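Putative 2OG-Fe(II) oxygenase family protein (Caulobacter crescentus CB15, PDB 3OOX) probably acts as an iron(II)- and 2-oxoglutarate-dependent oxygenase, perhaps forming ethylene from 2-oxoglutarate and oxidising L-arginine. Local coordinates at residues Val63-Gln68 with Pro121-Ala126. Sequence-based numbering, arbitrary orientation.
With EDO (1,2-ethanediol), chain L.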
loop_
_atom_site.group_PDB
_atom_site.type_symbol
_atom_site.label_atom_id
_atom_site.label_comp_id
_atom_site.label_asym_id
_atom_site.label_seq_id
_atom_site.Cartn_x
_atom_site.Cartn_y
_atom_site.Cartn_z
ATOM N N VAL A 63 -17.561 14.281 -14.420
ATOM C CA VAL A 63 -17.852 12.864 -14.158
ATOM C C VAL A 63 -17.868 12.047 -15.443
ATOM O O VAL A 63 -17.306 10.958 -15.519
ATOM C CB VAL A 63 -19.233 12.648 -13.481
ATOM C CG1 VAL A 63 -19.328 11.203 -12.964
ATOM C CG2 VAL A 63 -19.454 13.624 -12.347
ATOM N N GLU A 64 -18.536 12.549 -16.478
ATOM C CA GLU A 64 -18.607 11.736 -17.704
ATOM C C GLU A 64 -17.260 11.555 -18.374
ATOM O O GLU A 64 -17.035 10.539 -19.040
ATOM C CB GLU A 64 -19.651 12.254 -18.689
ATOM C CG GLU A 64 -21.063 12.146 -18.141
ATOM C CD GLU A 64 -21.428 10.748 -17.616
ATOM O OE1 GLU A 64 -21.220 9.747 -18.340
ATOM O OE2 GLU A 64 -21.922 10.659 -16.469
ATOM N N THR A 65 -16.348 12.514 -18.185
ATOM C CA THR A 65 -15.011 12.417 -18.727
ATOM C C THR A 65 -14.246 11.320 -17.953
ATOM O O THR A 65 -13.557 10.475 -18.534
ATOM C CB THR A 65 -14.266 13.769 -18.603
ATOM O OG1 THR A 65 -15.034 14.794 -19.265
ATOM C CG2 THR A 65 -12.855 13.685 -19.192
ATOM N N LYS A 66 -14.382 11.351 -16.635
ATOM C CA LYS A 66 -13.737 10.335 -15.791
ATOM C C LYS A 66 -14.271 8.941 -16.112
ATOM O O LYS A 66 -13.501 7.982 -16.116
ATOM C CB LYS A 66 -13.880 10.675 -14.296
ATOM C CG LYS A 66 -13.138 11.984 -13.916
ATOM C CD LYS A 66 -13.167 12.313 -12.422
ATOM C CE LYS A 66 -14.551 12.668 -11.889
ATOM N NZ LYS A 66 -14.500 13.200 -10.482
ATOM N N LYS A 67 -15.560 8.830 -16.401
ATOM C CA LYS A 67 -16.196 7.521 -16.614
ATOM C C LYS A 67 -15.835 6.853 -17.945
ATOM O O LYS A 67 -16.136 5.680 -18.151
ATOM C CB LYS A 67 -17.705 7.620 -16.433
ATOM C CG LYS A 67 -18.090 7.695 -14.939
ATOM C CD LYS A 67 -19.578 7.755 -14.729
ATOM C CE LYS A 67 -19.935 7.577 -13.245
ATOM N NZ LYS A 67 -21.431 7.644 -13.073
ATOM N N GLN A 68 -15.175 7.592 -18.826
ATOM C CA GLN A 68 -14.557 6.986 -19.992
ATOM C C GLN A 68 -13.599 5.892 -19.559
ATOM O O GLN A 68 -13.342 4.945 -20.307
ATOM C CB GLN A 68 -13.773 8.034 -20.778
ATOM C CG GLN A 68 -14.635 9.084 -21.436
ATOM C CD GLN A 68 -13.811 10.148 -22.138
ATOM O OE1 GLN A 68 -13.962 10.367 -23.343
ATOM N NE2 GLN A 68 -12.958 10.826 -21.399
ATOM N N PRO A 121 -5.566 8.819 -18.838
ATOM C CA PRO A 121 -6.515 9.891 -19.175
ATOM C C PRO A 121 -5.920 10.930 -20.123
ATOM O O PRO A 121 -5.110 11.731 -19.711
ATOM C CB PRO A 121 -6.820 10.526 -17.813
ATOM C CG PRO A 121 -5.595 10.288 -17.006
ATOM C CD PRO A 121 -4.907 9.048 -17.537
ATOM N N ALA A 122 -6.349 10.912 -21.380
ATOM C CA ALA A 122 -5.809 11.845 -22.389
ATOM C C ALA A 122 -5.945 13.311 -21.982
ATOM O O ALA A 122 -5.137 14.162 -22.392
ATOM C CB ALA A 122 -6.520 11.624 -23.712
ATOM N N GLU A 123 -6.962 13.617 -21.190
ATOM C CA GLU A 123 -7.278 14.992 -20.790
ATOM C C GLU A 123 -6.281 15.634 -19.825
ATOM O O GLU A 123 -6.305 16.866 -19.643
ATOM C CB GLU A 123 -8.693 15.060 -20.188
ATOM C CG GLU A 123 -9.800 14.687 -21.168
ATOM C CD GLU A 123 -10.084 13.185 -21.324
ATOM O OE1 GLU A 123 -9.474 12.330 -20.622
ATOM O OE2 GLU A 123 -10.971 12.867 -22.143
ATOM N N ILE A 124 -5.424 14.821 -19.207
ATOM C CA ILE A 124 -4.387 15.292 -18.286
ATOM C C ILE A 124 -3.076 14.833 -18.919
ATOM O O ILE A 124 -2.572 13.737 -18.643
ATOM C CB ILE A 124 -4.526 14.695 -16.845
ATOM C CG1 ILE A 124 -5.971 14.824 -16.320
ATOM C CG2 ILE A 124 -3.489 15.335 -15.883
ATOM C CD1 ILE A 124 -6.541 16.233 -16.343
ATOM N N PRO A 125 -2.531 15.664 -19.834
ATOM C CA PRO A 125 -1.372 15.228 -20.587
ATOM C C PRO A 125 -0.164 14.736 -19.787
ATOM O O PRO A 125 0.498 13.809 -20.224
ATOM C CB PRO A 125 -1.013 16.477 -21.408
ATOM C CG PRO A 125 -2.298 17.201 -21.562
ATOM C CD PRO A 125 -3.039 16.968 -20.301
ATOM N N ALA A 126 0.111 15.346 -18.633
ATOM C CA ALA A 126 1.280 14.978 -17.827
ATOM C C ALA A 126 1.037 13.772 -16.906
ATOM O O ALA A 126 1.960 13.289 -16.280
ATOM C CB ALA A 126 1.741 16.171 -17.005
HETATM C C1 EDO L . -1.407 10.486 -21.793
HETATM O O1 EDO L . -1.581 9.125 -22.206
HETATM C C2 EDO L . -2.360 10.801 -20.661
HETATM O O2 EDO L . -1.645 11.015 -19.437
#
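The side chain of Glu123 turns at its second torsion (chi2 84°), and this bend presents its carboxylate to Gln68 and Thr65. Gln68 reaches it from the other direction on a chain extended beyond CG. One bond joins the two flat groups: Gln68 NE2 donates to Glu123 OE2 at 2.9 Å, with an N-H...O angle of 162°. The acceptor lies almost in the plane of the amide. The amide nitrogen, however, comes from above the carboxylate plane, and the two planes are 47° apart. Gln68 NE2 also donates to Thr65 O at 2.9 Å, in the carbonyl plane and on a lone pair. The two bonds together probably fix the rotation of the amide, one to its own segment and one to the loop. Beside the polar link, the methyl of Thr65 packs on the carboxylate, with Thr65 CG2 3.5 Å from Glu123 CD. The other carboxylate oxygen, Glu123 OE1, is hydrogen-bonded to Tyr69 OH, so the acid is gripped through both oxygens. An alanine in place of Glu123 would probably leave Gln68 NE2 with Thr65 O alone, deprive Tyr69 OH of a partner and open a gap beside the Thr65 methyl. Residues Pro121 to Ile124 form a type I beta turn, closed by Ile124 N to Pro121 O at 3.1 Å. A 1,2-ethanediol, probably from the crystallisation liquor, is hydrogen-bonded to Ile124 O and to Lys128 N. This small surface link belongs to the N-terminal region of the non-haem dioxygenase family, its centre about 24 Å from that of the chain. It ties the short helix 63-66 to the loop between strand 97-101 and helix 127-152. Helix 45-59 touches both segments, with Phe58 against Lys66 and Pro121, while Lys66 and Lys67 rest on Tyr79 of edge strand 78-80.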